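Local coordinates for protein suppressor of fused homolog (Drosophila melanogaster, PDB 6LPH) that probably sequesters transcription factors and binds nuclear localisation sequences, and is represented here by its N-terminal part, from a crystal of its complex with Fu, at residues D201-Q206 with Q237-E242; T96-G101 with T186-V191. One frame throughout, in Å; residues are numbered along the deposited sequence.

In the fold
From the N terminus, the chain passes through helix 16-28 and three antiparallel strands before it reaches 96-101, the entry to strand 97-109. It then runs through helices 112-120 and 131-146 and up strand 172-186 before 186-191 returns to that entry, so interaction 2 closes a loop of 84 residues and starts a parallel strand pair inside the mixed sheet. Strand 189-199 leads into helix 201-219, whose first turn is met by 237-242 in interaction 1, closing a second loop of 30 residues. The two loops follow in series, neither nested nor crossed. The centres of the two contacts lie about 34 Å apart, one at the start of two central strands, the other between two helix starts.

Interaction 1 (D201-Q206 with Q237-E242); sequences DDELEQ and QMSVFE
D202 and E203, in the first turn of helix 201-219, reach across to the start of helix 240-243 and take hold of it with two carboxylates. S239 OG donates to D202 OD2 at 2.7 Å, which receives it on its syn lone pair, on the side of the other carboxylate oxygen. Beside it the backbone N of V240 gives its hydrogen to E203 OE1, also at 2.7 Å, nearly along the C-O axis. The E203 chain is extended beyond CG, with chi2 157°, which carries the carboxylate to this first-turn amide. F241 fills the flank: its CD1 edge lies 3.7 Å from D202 OD2, near the ring plane, while Q206 CG stands 3.7 Å from CE1. One face of the ring is covered by its own neighbour, V240 CG1.

Behind these contacts stands a capping box. S239 is the N-cap, its OG accepting from E242 N at 3.2 Å, and E242 OE1 returns the favour by taking S239 N at 2.9 Å from above the carboxylate plane. S239 OG therefore donates to D202 while it accepts from E242, which fixes its rotation. Water 1 links D202 OD2 weakly to E242 OE1, and may ease the closeness of two like charges.

Outside the pair, R236 forms a salt bridge with E203 OE1, and F200 N bonds to OE2, so both oxygens of this buried carboxylate are engaged. F218 and L219, at the C-terminal end of helix 201-219, pack on V240, and F218 also touches F241, so the start of helix 240-243 meets residues from both ends of that helix.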
loop_
_atom_site.group_PDB
_atom_site.type_symbol
_atom_site.label_atom_id
_atom_site.label_comp_id
_atom_site.label_asym_id
_atom_site.label_seq_id
_atom_site.Cartn_x
_atom_site.Cartn_y
_atom_site.Cartn_z
ATOM N N ASP A 201 -14.656 -10.891 -3.558
ATOM C CA ASP A 201 -15.032 -11.907 -2.587
ATOM C C ASP A 201 -14.619 -13.291 -3.047
ATOM O O ASP A 201 -14.094 -14.045 -2.234
ATOM C CB ASP A 201 -16.547 -11.923 -2.329
ATOM C CG ASP A 201 -17.025 -10.754 -1.461
ATOM O OD1 ASP A 201 -16.264 -9.809 -1.178
ATOM O OD2 ASP A 201 -18.212 -10.774 -1.071
ATOM N N ASP A 202 -14.875 -13.639 -4.320
ATOM C CA ASP A 202 -14.537 -14.997 -4.787
ATOM C C ASP A 202 -13.020 -15.212 -4.862
ATOM O O ASP A 202 -12.524 -16.304 -4.564
ATOM C CB ASP A 202 -15.261 -15.399 -6.099
ATOM C CG ASP A 202 -14.937 -14.480 -7.290
ATOM O OD1 ASP A 202 -14.365 -13.389 -7.096
ATOM O OD2 ASP A 202 -15.285 -14.844 -8.437
ATOM N N GLU A 203 -12.289 -14.157 -5.222
ATOM C CA GLU A 203 -10.815 -14.207 -5.238
ATOM C C GLU A 203 -10.273 -14.472 -3.821
ATOM O O GLU A 203 -9.353 -15.300 -3.617
ATOM C CB GLU A 203 -10.242 -12.908 -5.843
ATOM C CG GLU A 203 -10.399 -12.853 -7.369
ATOM C CD GLU A 203 -10.380 -11.457 -7.993
ATOM O OE1 GLU A 203 -10.594 -11.389 -9.229
ATOM O OE2 GLU A 203 -10.150 -10.440 -7.291
ATOM N N LEU A 204 -10.849 -13.770 -2.847
ATOM C CA LEU A 204 -10.477 -13.971 -1.446
ATOM C C LEU A 204 -10.818 -15.401 -1.034
ATOM O O LEU A 204 -9.993 -16.103 -0.446
ATOM C CB LEU A 204 -11.192 -12.978 -0.516
ATOM C CG LEU A 204 -11.027 -13.427 0.938
ATOM C CD1 LEU A 204 -9.613 -13.097 1.393
ATOM C CD2 LEU A 204 -12.092 -12.854 1.862
ATOM N N GLU A 205 -12.025 -15.828 -1.376
ATOM C CA GLU A 205 -12.462 -17.183 -1.018
ATOM C C GLU A 205 -11.459 -18.238 -1.502
ATOM O O GLU A 205 -11.088 -19.129 -0.743
ATOM C CB GLU A 205 -13.882 -17.457 -1.546
ATOM C CG GLU A 205 -14.650 -18.432 -0.680
ATOM C CD GLU A 205 -16.054 -17.944 -0.295
ATOM O OE1 GLU A 205 -16.893 -18.815 0.012
ATOM O OE2 GLU A 205 -16.335 -16.704 -0.294
ATOM N N GLN A 206 -10.996 -18.103 -2.746
ATOM C CA GLN A 206 -10.126 -19.109 -3.339
ATOM C C GLN A 206 -8.683 -19.006 -2.862
ATOM O O GLN A 206 -7.981 -20.013 -2.798
ATOM C CB GLN A 206 -10.234 -19.139 -4.874
ATOM C CG GLN A 206 -11.667 -19.348 -5.389
ATOM C CD GLN A 206 -12.363 -20.601 -4.845
ATOM O OE1 GLN A 206 -13.606 -20.648 -4.731
ATOM N NE2 GLN A 206 -11.572 -21.626 -4.519
ATOM N N GLN A 237 -14.907 -4.536 -12.482
ATOM C CA GLN A 237 -16.311 -4.975 -12.497
ATOM C C GLN A 237 -16.484 -6.472 -12.365
ATOM O O GLN A 237 -17.517 -6.926 -11.897
ATOM C CB GLN A 237 -17.044 -4.460 -13.741
ATOM C CG GLN A 237 -17.439 -2.975 -13.699
ATOM C CD GLN A 237 -18.112 -2.559 -12.397
ATOM O OE1 GLN A 237 -17.656 -1.643 -11.720
ATOM N NE2 GLN A 237 -19.184 -3.251 -12.025
ATOM N N MET A 238 -15.461 -7.231 -12.752
ATOM C CA MET A 238 -15.562 -8.693 -12.818
ATOM C C MET A 238 -14.321 -9.314 -12.206
ATOM O O MET A 238 -13.235 -8.750 -12.343
ATOM C CB MET A 238 -15.722 -9.158 -14.274
ATOM C CG MET A 238 -17.146 -8.988 -14.817
ATOM S SD MET A 238 -17.347 -9.341 -16.577
ATOM C CE MET A 238 -17.207 -11.125 -16.609
ATOM N N SER A 239 -14.487 -10.456 -11.527
ATOM C CA SER A 239 -13.359 -11.160 -10.929
ATOM C C SER A 239 -12.637 -11.927 -11.993
ATOM O O SER A 239 -13.152 -12.131 -13.109
ATOM C CB SER A 239 -13.810 -12.138 -9.843
ATOM O OG SER A 239 -14.452 -13.260 -10.418
ATOM N N VAL A 240 -11.451 -12.409 -11.634
ATOM C CA VAL A 240 -10.643 -13.177 -12.564
ATOM C C VAL A 240 -11.372 -14.454 -12.995
ATOM O O VAL A 240 -11.259 -14.893 -14.146
ATOM C CB VAL A 240 -9.253 -13.493 -11.957
ATOM C CG1 VAL A 240 -9.360 -14.512 -10.813
ATOM C CG2 VAL A 240 -8.287 -13.943 -13.046
ATOM N N PHE A 241 -12.121 -15.049 -12.063
ATOM C CA PHE A 241 -12.851 -16.269 -12.349
ATOM C C PHE A 241 -14.037 -16.012 -13.292
ATOM O O PHE A 241 -14.435 -16.909 -14.041
ATOM C CB PHE A 241 -13.323 -16.921 -11.032
ATOM C CG PHE A 241 -12.199 -17.249 -10.088
ATOM C CD1 PHE A 241 -12.073 -16.575 -8.869
ATOM C CD2 PHE A 241 -11.241 -18.195 -10.437
ATOM C CE1 PHE A 241 -11.020 -16.854 -8.014
ATOM C CE2 PHE A 241 -10.186 -18.481 -9.584
ATOM C CZ PHE A 241 -10.071 -17.811 -8.369
ATOM N N GLU A 242 -14.618 -14.813 -13.230
ATOM C CA GLU A 242 -15.657 -14.396 -14.198
ATOM C C GLU A 242 -15.027 -14.115 -15.559
ATOM O O GLU A 242 -15.579 -14.507 -16.585
ATOM C CB GLU A 242 -16.403 -13.132 -13.749
ATOM C CG GLU A 242 -17.327 -13.299 -12.566
ATOM C CD GLU A 242 -17.880 -11.970 -12.090
ATOM O OE1 GLU A 242 -17.215 -11.291 -11.276
ATOM O OE2 GLU A 242 -18.990 -11.603 -12.527
HETATM O O HOH W 1 -17.298 -13.002 -8.882
#

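Interaction 2 (T96-G101 with T186-V191); sequences TRSGMG and TPTGTV
S98 holds its OG anti to the backbone N (chi1 176°), and T188 tucks OG1 between its own N and carbonyl carbon (chi1 59°), which brings the two hydroxyls to 2.9 Å, OG to OG1. They meet where a parallel beta bridge, R97 with T190, begins the pairing of strands 97-109 and 189-199 in the mixed sheet. T190 uses both its backbone N and its O in the bridge: its N donates to T96 O at 3.0 Å, and its O accepts from S98 N at 2.9 Å on a lone pair in the carbonyl plane.

Each segment contains a turn. S98 to G101 is type II', with G99 at positive phi, and T186 to G189 is type I, closed by G189 N to T186 O. The missing side chain at G189 matters: a CB there would run into the T96-S98 backbone, which instead lies close against it. V191 CG2 packs against S98 CB at 3.7 Å, and CG2 of T96 meets CG2 of T190.

Both hydroxyls have stronger partners in the backbone of D81, S98 OG with its N and T188 OG1 with its O, so that loop 79-81 is drawn onto the turn; water 2 also joins S98 OG to T186 OG1. R97 bends back over its own turn, NH2 donating to G99 O at 3.0 Å. Water 3 bridges the two segments, donating to G101 O at 2.6 Å and lying 2.7 Å from T190 OG1.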
loop_
_atom_site.group_PDB
_atom_site.type_symbol
_atom_site.label_atom_id
_atom_site.label_comp_id
_atom_site.label_asym_id
_atom_site.label_seq_id
_atom_site.Cartn_x
_atom_site.Cartn_y
_atom_site.Cartn_z
ATOM N N THR A 96 16.740 -11.221 12.821
ATOM C CA THR A 96 17.279 -10.624 11.598
ATOM C C THR A 96 16.343 -9.550 10.972
ATOM O O THR A 96 16.795 -8.686 10.225
ATOM C CB THR A 96 17.609 -11.746 10.590
ATOM O OG1 THR A 96 18.684 -12.549 11.108
ATOM C CG2 THR A 96 18.052 -11.170 9.311
ATOM N N ARG A 97 15.060 -9.613 11.293
ATOM C CA ARG A 97 14.062 -8.653 10.771
ATOM C C ARG A 97 14.205 -7.223 11.325
ATOM O O ARG A 97 14.627 -7.025 12.469
ATOM C CB ARG A 97 12.662 -9.134 11.127
ATOM C CG ARG A 97 12.280 -10.495 10.583
ATOM C CD ARG A 97 10.803 -10.753 10.798
ATOM N NE ARG A 97 10.302 -9.950 11.902
ATOM C CZ ARG A 97 10.186 -10.371 13.156
ATOM N NH1 ARG A 97 10.526 -11.623 13.489
ATOM N NH2 ARG A 97 9.725 -9.527 14.079
ATOM N N SER A 98 13.792 -6.227 10.542
ATOM C CA SER A 98 13.744 -4.857 11.042
ATOM C C SER A 98 12.313 -4.635 11.543
ATOM O O SER A 98 11.396 -4.611 10.734
ATOM C CB SER A 98 14.063 -3.867 9.905
ATOM O OG SER A 98 13.926 -2.527 10.337
ATOM N N GLY A 99 12.114 -4.509 12.856
ATOM C CA GLY A 99 10.761 -4.338 13.416
ATOM C C GLY A 99 9.932 -5.545 13.044
ATOM O O GLY A 99 10.389 -6.678 13.224
ATOM N N MET A 100 8.736 -5.310 12.499
ATOM C CA MET A 100 7.930 -6.427 11.989
ATOM C C MET A 100 8.513 -7.076 10.726
ATOM O O MET A 100 8.086 -8.155 10.341
ATOM C CB MET A 100 6.453 -6.024 11.789
ATOM C CG MET A 100 5.800 -5.599 13.098
ATOM S SD MET A 100 4.000 -5.711 13.041
ATOM C CE MET A 100 3.759 -7.455 13.432
ATOM N N GLY A 101 9.495 -6.438 10.096
ATOM C CA GLY A 101 10.245 -7.083 9.007
ATOM C C GLY A 101 9.684 -6.781 7.624
ATOM O O GLY A 101 10.108 -7.381 6.612
ATOM N N THR A 186 18.822 -3.610 5.686
ATOM C CA THR A 186 19.060 -2.245 6.155
ATOM C C THR A 186 19.904 -2.313 7.397
ATOM O O THR A 186 20.065 -3.398 7.954
ATOM C CB THR A 186 17.737 -1.487 6.494
ATOM O OG1 THR A 186 17.263 -1.859 7.797
ATOM C CG2 THR A 186 16.633 -1.740 5.439
ATOM N N PRO A 187 20.474 -1.164 7.830
ATOM C CA PRO A 187 21.204 -1.173 9.093
ATOM C C PRO A 187 20.393 -1.751 10.248
ATOM O O PRO A 187 20.987 -2.364 11.142
ATOM C CB PRO A 187 21.505 0.303 9.332
ATOM C CG PRO A 187 21.604 0.881 7.956
ATOM C CD PRO A 187 20.669 0.096 7.093
ATOM N N THR A 188 19.061 -1.577 10.244
ATOM C CA THR A 188 18.259 -2.130 11.354
ATOM C C THR A 188 17.649 -3.517 11.063
ATOM O O THR A 188 16.866 -4.023 11.853
ATOM C CB THR A 188 17.160 -1.165 11.865
ATOM O OG1 THR A 188 16.269 -0.844 10.790
ATOM C CG2 THR A 188 17.773 0.132 12.449
ATOM N N GLY A 189 18.007 -4.147 9.951
ATOM C CA GLY A 189 17.446 -5.459 9.674
ATOM C C GLY A 189 16.819 -5.558 8.309
ATOM O O GLY A 189 16.892 -4.619 7.526
ATOM N N THR A 190 16.201 -6.697 8.023
ATOM C CA THR A 190 15.630 -6.905 6.691
ATOM C C THR A 190 14.241 -6.245 6.659
ATOM O O THR A 190 13.545 -6.172 7.674
ATOM C CB THR A 190 15.485 -8.397 6.334
ATOM O OG1 THR A 190 14.687 -9.040 7.336
ATOM C CG2 THR A 190 16.892 -9.121 6.255
ATOM N N VAL A 191 13.866 -5.786 5.474
ATOM C CA VAL A 191 12.539 -5.174 5.212
ATOM C C VAL A 191 12.041 -5.769 3.902
ATOM O O VAL A 191 12.647 -5.532 2.855
ATOM C CB VAL A 191 12.653 -3.655 5.080
ATOM C CG1 VAL A 191 11.287 -3.001 4.679
ATOM C CG2 VAL A 191 13.148 -3.048 6.392
HETATM O O HOH W 2 14.748 -0.850 8.293
HETATM O O HOH W 3 12.063 -9.123 6.789
#